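Side-chain contacts in transcriptional regulator (AraC-type DNA-binding domain-containing proteins) (Chromobacterium violaceum, PDB 3OIO), which probably binds specific DNA sequences through its C-terminal AraC-type double helix-turn-helix domain, the part in this crystal, and so regulates transcription: residues Lys54-Leu57 / Glu58-Leu61; Arg63-Gln66 / Leu67-Thr71; Glu17-Glu21 / Glu22-Thr26; Thr71-Ser74 / Ile75-Gly79. One frame throughout, in Å; residues are numbered along the deposited sequence.

Contact 1: Lys54-Leu57 / Glu58-Leu61; sequences KYYL and ELRL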
# COMPACT_ATOMS: atom_id res chain seq x y z
N LYS A 54 1.09 7.08 4.29
CA LYS A 54 0.00 6.22 4.77
C LYS A 54 -0.79 5.59 3.64
O LYS A 54 -1.14 4.39 3.73
CB LYS A 54 -0.89 6.96 5.76
CG LYS A 54 -0.11 7.21 7.07
CD LYS A 54 -0.92 8.00 8.08
CE LYS A 54 -0.07 8.28 9.34
NZ LYS A 54 -0.82 8.96 10.45
N TYR A 55 -0.98 6.33 2.55
CA TYR A 55 -1.61 5.72 1.38
C TYR A 55 -0.69 4.61 0.83
O TYR A 55 -1.14 3.54 0.41
CB TYR A 55 -1.92 6.78 0.30
CG TYR A 55 -2.67 6.18 -0.84
CD1 TYR A 55 -4.06 6.11 -0.84
CD2 TYR A 55 -1.96 5.59 -1.91
CE1 TYR A 55 -4.75 5.48 -1.91
CE2 TYR A 55 -2.62 4.96 -2.95
CZ TYR A 55 -4.02 4.93 -2.96
OH TYR A 55 -4.67 4.30 -4.00
N TYR A 56 0.62 4.86 0.83
CA TYR A 56 1.57 3.85 0.32
C TYR A 56 1.48 2.55 1.15
O TYR A 56 1.52 1.43 0.61
CB TYR A 56 3.00 4.42 0.38
CG TYR A 56 3.88 4.05 -0.80
CD1 TYR A 56 3.69 2.84 -1.51
CD2 TYR A 56 4.94 4.89 -1.18
CE1 TYR A 56 4.51 2.51 -2.62
CE2 TYR A 56 5.77 4.58 -2.27
CZ TYR A 56 5.57 3.39 -2.97
OH TYR A 56 6.41 3.11 -4.01
N LEU A 57 1.34 2.72 2.46
CA LEU A 57 1.14 1.56 3.34
C LEU A 57 -0.17 0.84 2.95
O LEU A 57 -0.20 -0.39 2.86
CB LEU A 57 1.08 1.99 4.80
CG LEU A 57 0.82 0.84 5.80
CD1 LEU A 57 1.93 -0.24 5.75
CD2 LEU A 57 0.63 1.42 7.26
N GLU A 58 -1.25 1.60 2.72
CA GLU A 58 -2.50 0.95 2.28
C GLU A 58 -2.31 0.13 1.00
O GLU A 58 -2.84 -0.96 0.86
CB GLU A 58 -3.60 1.98 1.99
CG GLU A 58 -4.05 2.80 3.16
CD GLU A 58 -5.15 3.77 2.74
OE1 GLU A 58 -6.13 3.33 2.09
OE2 GLU A 58 -5.03 4.98 3.01
N LEU A 59 -1.56 0.69 0.06
CA LEU A 59 -1.30 0.04 -1.21
C LEU A 59 -0.52 -1.26 -0.99
O LEU A 59 -0.89 -2.32 -1.52
CB LEU A 59 -0.52 1.03 -2.06
CG LEU A 59 -0.17 0.76 -3.49
CD1 LEU A 59 0.35 2.06 -4.13
CD2 LEU A 59 0.88 -0.33 -3.48
N ARG A 60 0.54 -1.19 -0.17
CA ARG A 60 1.36 -2.38 0.13
C ARG A 60 0.53 -3.44 0.88
O ARG A 60 0.68 -4.64 0.59
CB ARG A 60 2.59 -1.96 0.95
CG ARG A 60 3.61 -1.16 0.07
CD ARG A 60 4.66 -0.32 0.88
NE ARG A 60 5.09 -1.16 1.99
CZ ARG A 60 5.27 -0.76 3.24
NH1 ARG A 60 5.53 -1.70 4.18
NH2 ARG A 60 5.18 0.55 3.54
N LEU A 61 -0.35 -3.01 1.79
CA LEU A 61 -1.25 -3.94 2.49
C LEU A 61 -2.25 -4.61 1.54
O LEU A 61 -2.56 -5.81 1.70
CB LEU A 61 -2.01 -3.22 3.61
CG LEU A 61 -1.09 -2.93 4.82
CD1 LEU A 61 -1.83 -1.96 5.77
CD2 LEU A 61 -0.57 -4.21 5.60

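Contact 2: Arg63-Gln66 / Leu67-Thr71; sequences RARQ and LLQQT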
# COMPACT_ATOMS: atom_id res chain seq x y z
N ARG A 63 -1.63 -5.14 -1.70
CA ARG A 63 -0.87 -6.15 -2.45
C ARG A 63 -0.71 -7.41 -1.57
O ARG A 63 -0.81 -8.56 -2.05
CB ARG A 63 0.50 -5.60 -2.91
CG ARG A 63 1.40 -6.66 -3.59
CD ARG A 63 0.81 -7.42 -4.79
NE ARG A 63 0.20 -6.61 -5.85
CZ ARG A 63 0.86 -6.12 -6.90
NH1 ARG A 63 0.20 -5.42 -7.84
NH2 ARG A 63 2.17 -6.30 -7.02
N ALA A 64 -0.46 -7.21 -0.28
CA ALA A 64 -0.31 -8.36 0.64
C ALA A 64 -1.60 -9.19 0.65
O ALA A 64 -1.59 -10.45 0.65
CB ALA A 64 0.05 -7.87 2.03
N ARG A 65 -2.73 -8.50 0.68
CA ARG A 65 -4.02 -9.21 0.66
C ARG A 65 -4.14 -10.06 -0.61
O ARG A 65 -4.59 -11.23 -0.55
CB ARG A 65 -5.17 -8.18 0.77
CG ARG A 65 -6.57 -8.82 0.68
CD ARG A 65 -7.64 -7.82 1.05
NE ARG A 65 -8.95 -8.43 0.95
CZ ARG A 65 -9.71 -8.42 -0.16
NH1 ARG A 65 -9.29 -7.82 -1.26
NH2 ARG A 65 -10.91 -9.04 -0.17
N GLN A 66 -3.77 -9.48 -1.76
CA GLN A 66 -3.76 -10.23 -3.01
C GLN A 66 -2.89 -11.48 -2.93
O GLN A 66 -3.30 -12.55 -3.38
CB GLN A 66 -3.37 -9.32 -4.21
CG GLN A 66 -4.37 -8.17 -4.49
CD GLN A 66 -3.89 -7.16 -5.55
OE1 GLN A 66 -2.79 -6.62 -5.47
NE2 GLN A 66 -4.74 -6.87 -6.51
N LEU A 67 -1.71 -11.36 -2.33
CA LEU A 67 -0.78 -12.51 -2.16
C LEU A 67 -1.31 -13.57 -1.17
O LEU A 67 -1.10 -14.77 -1.35
CB LEU A 67 0.61 -12.03 -1.74
CG LEU A 67 1.34 -11.15 -2.78
CD1 LEU A 67 2.61 -10.57 -2.14
CD2 LEU A 67 1.69 -11.92 -4.06
N LEU A 68 -2.02 -13.11 -0.14
CA LEU A 68 -2.63 -14.01 0.82
C LEU A 68 -3.73 -14.81 0.19
O LEU A 68 -3.98 -15.97 0.58
CB LEU A 68 -3.19 -13.22 2.00
CG LEU A 68 -2.06 -12.71 2.92
CD1 LEU A 68 -2.60 -11.57 3.77
CD2 LEU A 68 -1.49 -13.85 3.82
N GLN A 69 -4.40 -14.20 -0.78
CA GLN A 69 -5.49 -14.89 -1.45
C GLN A 69 -5.02 -15.81 -2.57
O GLN A 69 -5.76 -16.72 -2.96
CB GLN A 69 -6.55 -13.91 -1.92
CG GLN A 69 -7.24 -13.22 -0.77
CD GLN A 69 -8.26 -12.23 -1.21
OE1 GLN A 69 -8.15 -11.60 -2.26
NE2 GLN A 69 -9.25 -12.04 -0.38
N GLN A 70 -3.77 -15.64 -3.04
CA GLN A 70 -3.27 -16.40 -4.21
C GLN A 70 -1.93 -17.13 -4.17
O GLN A 70 -1.48 -17.63 -5.20
CB GLN A 70 -3.23 -15.49 -5.41
CG GLN A 70 -4.49 -14.68 -5.53
CD GLN A 70 -4.45 -13.73 -6.67
OE1 GLN A 70 -3.68 -13.91 -7.63
NE2 GLN A 70 -5.30 -12.71 -6.61
N THR A 71 -1.30 -17.29 -3.03
CA THR A 71 -0.02 -17.96 -3.04
C THR A 71 0.05 -18.85 -1.82
O THR A 71 -0.78 -18.74 -0.93
CB THR A 71 1.15 -16.92 -2.97
OG1 THR A 71 1.19 -16.33 -1.67
CG2 THR A 71 0.99 -15.79 -4.01

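Contact 3: Glu17-Glu21 / Glu22-Thr26; sequences EANIE and EPLST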
# COMPACT_ATOMS: atom_id res chain seq x y z
N GLU A 17 2.27 2.27 -7.32
CA GLU A 17 1.85 0.92 -7.69
C GLU A 17 2.92 0.13 -8.43
O GLU A 17 2.88 -1.11 -8.39
CB GLU A 17 0.56 0.98 -8.54
CG GLU A 17 -0.62 1.41 -7.71
CD GLU A 17 -1.90 1.61 -8.49
OE1 GLU A 17 -1.87 1.62 -9.75
OE2 GLU A 17 -2.96 1.78 -7.83
N ALA A 18 3.86 0.82 -9.09
CA ALA A 18 4.97 0.17 -9.77
C ALA A 18 6.16 -0.12 -8.85
O ALA A 18 7.15 -0.69 -9.31
CB ALA A 18 5.44 1.01 -10.98
N ASN A 19 6.05 0.23 -7.57
CA ASN A 19 7.18 0.16 -6.63
C ASN A 19 6.68 -0.28 -5.26
O ASN A 19 6.58 0.51 -4.31
CB ASN A 19 7.87 1.52 -6.55
CG ASN A 19 8.59 1.87 -7.83
OD1 ASN A 19 9.73 1.43 -8.05
ND2 ASN A 19 7.93 2.64 -8.71
N ILE A 20 6.33 -1.56 -5.18
CA ILE A 20 5.72 -2.09 -3.96
C ILE A 20 6.71 -2.74 -2.99
O ILE A 20 6.71 -2.42 -1.79
CB ILE A 20 4.56 -3.06 -4.32
CG1 ILE A 20 3.46 -2.26 -5.03
CG2 ILE A 20 4.06 -3.80 -3.06
CD1 ILE A 20 2.42 -3.12 -5.69
N GLU A 21 7.54 -3.66 -3.49
CA GLU A 21 8.51 -4.34 -2.61
C GLU A 21 9.60 -3.43 -2.04
O GLU A 21 10.02 -3.59 -0.87
CB GLU A 21 9.17 -5.51 -3.32
CG GLU A 21 10.19 -6.20 -2.42
CD GLU A 21 10.68 -7.53 -2.94
OE1 GLU A 21 10.16 -8.01 -3.97
OE2 GLU A 21 11.58 -8.12 -2.30
N GLU A 22 10.04 -2.47 -2.86
CA GLU A 22 11.01 -1.44 -2.47
C GLU A 22 10.37 -0.08 -2.74
O GLU A 22 10.60 0.53 -3.81
CB GLU A 22 12.31 -1.59 -3.27
CG GLU A 22 13.00 -2.94 -3.11
CD GLU A 22 14.35 -3.03 -3.82
OE1 GLU A 22 14.59 -2.27 -4.78
OE2 GLU A 22 15.19 -3.85 -3.40
N PRO A 23 9.52 0.38 -1.81
CA PRO A 23 8.73 1.58 -2.11
C PRO A 23 9.56 2.85 -2.18
O PRO A 23 10.61 2.95 -1.54
CB PRO A 23 7.67 1.63 -0.99
CG PRO A 23 8.31 0.84 0.17
CD PRO A 23 9.18 -0.23 -0.50
N LEU A 24 9.14 3.78 -3.02
CA LEU A 24 9.83 5.06 -3.13
C LEU A 24 9.58 5.94 -1.90
O LEU A 24 8.50 5.90 -1.32
CB LEU A 24 9.33 5.79 -4.36
CG LEU A 24 9.52 5.05 -5.70
CD1 LEU A 24 8.97 5.91 -6.83
CD2 LEU A 24 10.95 4.74 -5.93
N SER A 25 10.57 6.75 -1.50
CA SER A 25 10.28 7.75 -0.50
C SER A 25 9.25 8.75 -1.06
O SER A 25 9.13 8.92 -2.28
CB SER A 25 11.57 8.49 -0.10
OG SER A 25 11.98 9.31 -1.18
N THR A 26 8.55 9.45 -0.16
CA THR A 26 7.61 10.52 -0.61
C THR A 26 8.33 11.58 -1.45
O THR A 26 7.81 12.04 -2.47
CB THR A 26 7.04 11.24 0.65
OG1 THR A 26 6.26 10.32 1.37
CG2 THR A 26 6.13 12.41 0.24
O HOH W 1 11.16 -0.12 -6.31

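Contact 4: Thr71-Ser74 / Ile75-Gly79; sequences TSKS and IVQIG. With SO4 (sulfate ion), chain C.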
# COMPACT_ATOMS: atom_id res chain seq x y z
N THR A 71 -1.30 -17.29 -3.03
CA THR A 71 -0.02 -17.96 -3.04
C THR A 71 0.05 -18.85 -1.82
O THR A 71 -0.78 -18.74 -0.93
CB THR A 71 1.15 -16.92 -2.97
OG1 THR A 71 1.19 -16.33 -1.67
CG2 THR A 71 0.99 -15.79 -4.01
N SER A 72 1.05 -19.71 -1.74
CA SER A 72 1.28 -20.48 -0.51
C SER A 72 2.49 -19.91 0.21
O SER A 72 3.11 -20.60 1.03
CB SER A 72 1.50 -21.96 -0.85
OG SER A 72 2.67 -22.10 -1.63
N LYS A 73 2.83 -18.64 -0.09
CA LYS A 73 4.02 -18.04 0.47
C LYS A 73 3.70 -17.90 1.93
O LYS A 73 2.55 -17.64 2.28
CB LYS A 73 4.28 -16.70 -0.19
CG LYS A 73 4.56 -16.81 -1.68
CD LYS A 73 4.60 -15.43 -2.29
CE LYS A 73 5.14 -15.45 -3.72
NZ LYS A 73 5.04 -14.08 -4.31
N SER A 74 4.69 -18.12 2.79
CA SER A 74 4.47 -17.93 4.22
C SER A 74 4.01 -16.48 4.50
O SER A 74 4.18 -15.57 3.66
CB SER A 74 5.74 -18.26 5.01
OG SER A 74 6.77 -17.31 4.77
N ILE A 75 3.43 -16.27 5.68
CA ILE A 75 3.08 -14.93 6.12
C ILE A 75 4.34 -14.06 6.07
O ILE A 75 4.30 -12.92 5.57
CB ILE A 75 2.42 -14.94 7.54
CG1 ILE A 75 1.15 -15.81 7.55
CG2 ILE A 75 2.10 -13.55 8.03
CD1 ILE A 75 0.23 -15.60 6.39
N VAL A 76 5.47 -14.61 6.50
CA VAL A 76 6.74 -13.88 6.53
C VAL A 76 7.21 -13.45 5.14
O VAL A 76 7.60 -12.30 4.94
CB VAL A 76 7.86 -14.64 7.34
CG1 VAL A 76 9.22 -13.89 7.27
CG2 VAL A 76 7.40 -14.80 8.80
N GLN A 77 7.14 -14.38 4.19
CA GLN A 77 7.50 -14.14 2.80
C GLN A 77 6.68 -12.99 2.22
O GLN A 77 7.22 -12.10 1.56
CB GLN A 77 7.23 -15.41 1.98
CG GLN A 77 7.84 -15.44 0.59
CD GLN A 77 7.94 -16.86 0.03
OE1 GLN A 77 7.58 -17.84 0.70
NE2 GLN A 77 8.40 -16.97 -1.20
N ILE A 78 5.38 -13.01 2.46
CA ILE A 78 4.47 -12.03 1.89
C ILE A 78 4.78 -10.68 2.52
O ILE A 78 4.84 -9.64 1.81
CB ILE A 78 2.99 -12.42 2.10
CG1 ILE A 78 2.65 -13.56 1.13
CG2 ILE A 78 2.05 -11.21 1.84
CD1 ILE A 78 1.37 -14.33 1.50
N GLY A 79 4.99 -10.67 3.83
CA GLY A 79 5.36 -9.40 4.51
C GLY A 79 6.61 -8.82 3.87
O GLY A 79 6.66 -7.62 3.58
S SO4 C . 2.71 -19.56 7.86
O1 SO4 C . 3.16 -18.56 8.88
O2 SO4 C . 2.37 -18.89 6.58
O3 SO4 C . 3.79 -20.50 7.50
O4 SO4 C . 1.55 -20.26 8.44

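Contact 1: Lys54-Leu57 / Glu58-Leu61
L57 and L61 pack one turn apart on helix 52-70, the long helix of an AraC-type helix-turn-helix domain, which in this family probably links two DNA-binding halves. The apolar contacts come first. CG of L57 lies 3.9 Å from CD1 of L61, the two side chains meeting at a slant; L61 goes on to touch F84, Y94 and H97. L59, in one of its two conformers, serves two rings at once: its CD1 stands 4.3 Å from CE2 of Y55 and as far from CD1 of Y56, and its branches also pack on M16 of helix 7-17.

The mixed polar and apolar contacts follow. The extended E58 chain runs back alongside the previous turn, bringing OE2 4.1 Å from CD1 of Y55, with the carboxylate plane 57° from that of the ring; CG of E58 rests 3.4 Å from O of K54. R60 bends at chi3 (42°), which swings its guanidinium back so that CD1 of L57 sits over one face, 4.0 Å from NH2. The same side chain crosses the Y56 ring at about a right angle. NE of R60 bonds to C82 O and its guanidinium makes a cation-pi contact with F84, while Y56 OH bonds to N19 O and L24 N, so both polar ends are engaged beyond this turn.

Beneath them runs the ordinary i to i+4 ladder, from E58 N to K54 O through to L61 N and L57 O. The last rung measures 2.8 Å between L61 N and L57 O, with an N-H...O angle of 161°.

Contact 2: Arg63-Gln66 / Leu67-Thr71
R65 and Q69 lie one turn apart on helix 52-70, and Q69 can be followed outward from its backbone. CB of Q69 sits 3.6 Å from O of R65. CG is placed beside the backbone N (chi1 -65°) and closes to 3.3 Å from the same oxygen, so the chain runs back over the preceding turn. CD continues past that carbonyl, and OE1 comes within 4.1 Å of R65 NH1. NE2 ends above one face of the R65 guanidinium, offset toward its rim and 3.4 Å from NH2. Both nitrogens are donors, so no hydrogen bond joins them; the amide and guanidinium planes stand 58° apart. E105 of helix 102-107 touches Q69 and makes a long, weak ion pair with R65 NE.

Elsewhere on the helix, in one of the two conformers of Q66, its OE1 accepts from R63 NE at 3.0 Å, almost in the guanidinium plane, at the edge of the group. L67 and L68 both pack on I78 of helix 75-81; CG of L68 also rests 3.2 Å from A64 O. Backbone bonds run from L67 N to R63 O and from L68 N to A64 O. Where the chain passes into the loop before helix 75-81, T71 OG1 donates to L67 O over 2.8 Å, approaching from above the carbonyl plane. The whole is i to i+4 side-chain packing along the long helix of an AraC-type DNA-binding domain.

Contact 3: Glu17-Glu21 / Glu22-Thr26
N19 faces E22, P23 and L24 across a tight reversal of the chain, the loop between helix 7-17 and helix 26-33 in the AraC-type DNA-binding fold. At E22 the backbone does the work: its O accepts from a water at 2.6 Å, and the same water donates to OD1 of N19, bridging the two ends of the turn where no direct hydrogen bond joins the segments.

P23 comes next and fits over the carbonyls of the turn. Its CD lies 3.5 Å from I20 O, and its CA makes a CA-H...O contact of 3.3 Å with N19 O, the angle at the hydrogen being 146°. The proline ring also packs on Y56 of helix 52-70.

L24 then lays its branched end against the N19 amide at a slant. A chi1 of -59° sets CG of L24 beside its own backbone N and brings it up to the amide, 3.9 Å from CG of N19. The two methyls part over the group: CD1 approaches ND2, while CD2 lies 4.1 Å from OD1. The amide is held at both polar atoms, ND2 bonding to L15 O and OD1 to the water. On its other contacts L24 packs on I29 and Y32 of helix 26-33. S25 ends the loop as N-cap of that helix, its OG bonded to D28 N.

Contact 4: Thr71-Ser74 / Ile75-Gly79
A serine N-cap opens helix 75-81 of the AraC-type DNA-binding domain: OG of S74 accepts from Q77 N at 3.0 Å, with an N-H...O angle of 162°. A chi1 of 69° tucks OG between the backbone N and carbonyl carbon of S74, which turns it to the first turn of the helix. S74 O accepts from I78 N in the ordinary helical way.

K73 and Q77 flank the cap. In one of its two conformers the Q77 chain runs out extended and crosses K73 at about a right angle, its OE1 3.6 Å from CB of K73. I78 packs against the loop, CG1 lying 3.8 Å from K73 CB and CD1 equally far from T71 OG1. T71 OG1, already bonded to L67 O, accepts from K73 N at 3.2 Å, an ST turn that shapes the approach to the helix, while K73 O bonds to R106 NH1 of helix 102-107.

A sulfate ion, probably from the crystallisation liquor, sits at the helix start, where the helix dipole would favour an anion. R103 NH2 also holds it, and CG1 of I75 lies beside it. Its O2 accepts from I75 N at 3.0 Å.

How the contacts relate
Along the chain the order is contact 3, contact 1, contact 2, contact 4. Contacts 1 and 2 lie in series on helix 52-70, their centres 14 Å apart. Contact 3 docks on the first of them, its centre 10 Å away, through the Y56 hydroxyl and through L59 against I20; R63 of contact 2 also reaches I20. At the far end contacts 2 and 4 share T71, with centres 8 Å apart, and L68 packs on I75 and I78 of helix 75-81. Contacts 3 and 4 do not touch, their centres about 19 Å apart. Helix 52-70 thus spans from the loop after helix 7-17 to helix 75-81, consistent with the connecting helix of AraC-type DNA-binding domains.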